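Local coordinates for putative N-acetylmuramoyl-L-alanine amidase,autolysin cwp6 (Peptoclostridium difficile, PDB 5J72), which probably hydrolyses the amide bond between N-acetylmuramoyl and L-alanine in peptidoglycan with a zinc-binding amidase domain, and carries three CWB2 modules that anchor it to the cell wall, at residues 349-354 / 401-406. Numbering follows the deposited sequence.
Sequences TNANVI and AYHSTN
A351, N406 and H403 carry most of the buried surface where helix 346-357 meets segment 401-406, which leads into helix 404-409. The CB of A351 points toward segment 401-406 and lies 3.3 Å from the carbonyl O of Y402; the CA atoms of A351 and H403 are 5.6 Å apart. Beside this methyl, N406 ND2 donates to A351 O at 2.8 Å. The acceptor lies in the amide plane of N406, yet the N-H...O angle of 142° marks a bent bond. The CG2 of I354, 3.7 Å from N406 ND2, packs against the same amide. Nearby, the H403 ring comes against N350, its CE1 3.1 Å from N350 OD1, with the ring and amide planes 88° apart. With CG anti to N (chi1 -176°), the N350 amide is directed to the H403 ring, but this is a polar C-H contact: N350 OD1 accepts from I393 N, its ND2 donates to N275 OD1 and I391 O, and H403 NE2 bonds I393 O. Strand 391-394 of this CWB2 module thus holds both groups through its backbone, making their mutual contact an adjunct, and the single direct hydrogen bond between the segments is N406 ND2 to A351 O.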
loop_
_atom_site.group_PDB
_atom_site.type_symbol
_atom_site.label_atom_id
_atom_site.label_comp_id
_atom_site.label_asym_id
_atom_site.label_seq_id
_atom_site.Cartn_x
_atom_site.Cartn_y
_atom_site.Cartn_z
ATOM N N THR A 349 -2.046 -2.391 8.202
ATOM C CA THR A 349 -3.038 -3.091 7.349
ATOM C C THR A 349 -2.606 -2.983 5.816
ATOM O O THR A 349 -2.725 -3.925 5.074
ATOM C CB THR A 349 -4.390 -2.412 7.519
ATOM O OG1 THR A 349 -4.762 -2.485 8.930
ATOM C CG2 THR A 349 -5.444 -3.097 6.669
ATOM N N ASN A 350 -2.093 -1.817 5.444
ATOM C CA ASN A 350 -1.588 -1.649 4.057
ATOM C C ASN A 350 -0.503 -2.695 3.778
ATOM O O ASN A 350 -0.525 -3.398 2.748
ATOM C CB ASN A 350 -1.059 -0.245 3.917
ATOM C CG ASN A 350 -0.605 0.045 2.483
ATOM O OD1 ASN A 350 0.605 0.194 2.251
ATOM N ND2 ASN A 350 -1.535 0.114 1.475
ATOM N N ALA A 351 0.463 -2.877 4.749
ATOM C CA ALA A 351 1.546 -3.863 4.522
ATOM C C ALA A 351 0.990 -5.266 4.492
ATOM O O ALA A 351 1.468 -6.089 3.678
ATOM C CB ALA A 351 2.632 -3.756 5.637
ATOM N N ASN A 352 -0.033 -5.593 5.328
ATOM C CA ASN A 352 -0.534 -6.982 5.294
ATOM C C ASN A 352 -1.331 -7.249 4.011
ATOM O O ASN A 352 -1.351 -8.403 3.513
ATOM C CB ASN A 352 -1.452 -7.290 6.541
ATOM C CG ASN A 352 -0.572 -7.540 7.778
ATOM O OD1 ASN A 352 0.589 -8.012 7.643
ATOM N ND2 ASN A 352 -1.030 -7.244 8.977
ATOM N N VAL A 353 -2.027 -6.225 3.504
ATOM C CA VAL A 353 -2.745 -6.446 2.214
ATOM C C VAL A 353 -1.704 -6.690 1.107
ATOM O O VAL A 353 -1.889 -7.550 0.260
ATOM C CB VAL A 353 -3.584 -5.189 1.866
ATOM C CG1 VAL A 353 -3.925 -5.154 0.357
ATOM C CG2 VAL A 353 -4.857 -5.171 2.735
ATOM N N ILE A 354 -0.643 -5.850 1.076
ATOM C CA ILE A 354 0.386 -6.063 0.047
ATOM C C ILE A 354 0.976 -7.455 0.231
ATOM O O ILE A 354 1.106 -8.205 -0.732
ATOM C CB ILE A 354 1.432 -4.923 0.160
ATOM C CG1 ILE A 354 0.801 -3.679 -0.433
ATOM C CG2 ILE A 354 2.744 -5.186 -0.660
ATOM C CD1 ILE A 354 1.527 -2.334 -0.091
ATOM N N ALA A 401 7.434 1.697 9.614
ATOM C CA ALA A 401 8.177 0.475 9.945
ATOM C C ALA A 401 7.476 -0.783 9.520
ATOM O O ALA A 401 8.095 -1.809 9.261
ATOM C CB ALA A 401 8.400 0.426 11.496
ATOM N N TYR A 402 6.144 -0.730 9.403
ATOM C CA TYR A 402 5.414 -1.962 9.013
ATOM C C TYR A 402 5.722 -2.356 7.537
ATOM O O TYR A 402 5.491 -3.508 7.168
ATOM C CB TYR A 402 3.905 -1.712 9.160
ATOM C CG TYR A 402 3.514 -1.538 10.614
ATOM C CD1 TYR A 402 3.564 -2.606 11.504
ATOM C CD2 TYR A 402 3.112 -0.312 11.096
ATOM C CE1 TYR A 402 3.218 -2.449 12.851
ATOM C CE2 TYR A 402 2.781 -0.131 12.441
ATOM C CZ TYR A 402 2.841 -1.202 13.310
ATOM O OH TYR A 402 2.533 -0.985 14.650
ATOM N N HIS A 403 6.240 -1.414 6.742
ATOM C CA HIS A 403 6.603 -1.711 5.329
ATOM C C HIS A 403 7.981 -2.317 5.197
ATOM O O HIS A 403 8.335 -2.791 4.125
ATOM C CB HIS A 403 6.595 -0.403 4.479
ATOM C CG HIS A 403 5.231 0.189 4.362
ATOM N ND1 HIS A 403 4.108 -0.603 4.136
ATOM C CD2 HIS A 403 4.791 1.457 4.501
ATOM C CE1 HIS A 403 3.040 0.193 4.145
ATOM N NE2 HIS A 403 3.423 1.440 4.356
ATOM N N SER A 404 8.767 -2.376 6.308
ATOM C CA SER A 404 10.156 -2.811 6.145
ATOM C C SER A 404 10.354 -4.101 5.481
ATOM O O SER A 404 11.201 -4.201 4.592
ATOM C CB SER A 404 10.858 -2.892 7.511
ATOM O OG SER A 404 10.799 -1.623 8.109
ATOM N N THR A 405 9.648 -5.120 5.895
ATOM C CA THR A 405 9.847 -6.437 5.291
ATOM C C THR A 405 9.464 -6.531 3.799
ATOM O O THR A 405 10.206 -7.087 2.987
ATOM C CB THR A 405 9.030 -7.470 6.070
ATOM O OG1 THR A 405 9.268 -7.254 7.472
ATOM C CG2 THR A 405 9.392 -8.875 5.728
ATOM N N ASN A 406 8.256 -6.047 3.451
ATOM C CA ASN A 406 7.828 -6.067 2.056
ATOM C C ASN A 406 8.841 -5.247 1.206
ATOM O O ASN A 406 9.214 -5.702 0.147
ATOM C CB ASN A 406 6.454 -5.347 1.940
ATOM C CG ASN A 406 5.291 -6.199 2.474
ATOM O OD1 ASN A 406 5.425 -7.426 2.630
ATOM N ND2 ASN A 406 4.134 -5.632 2.786
#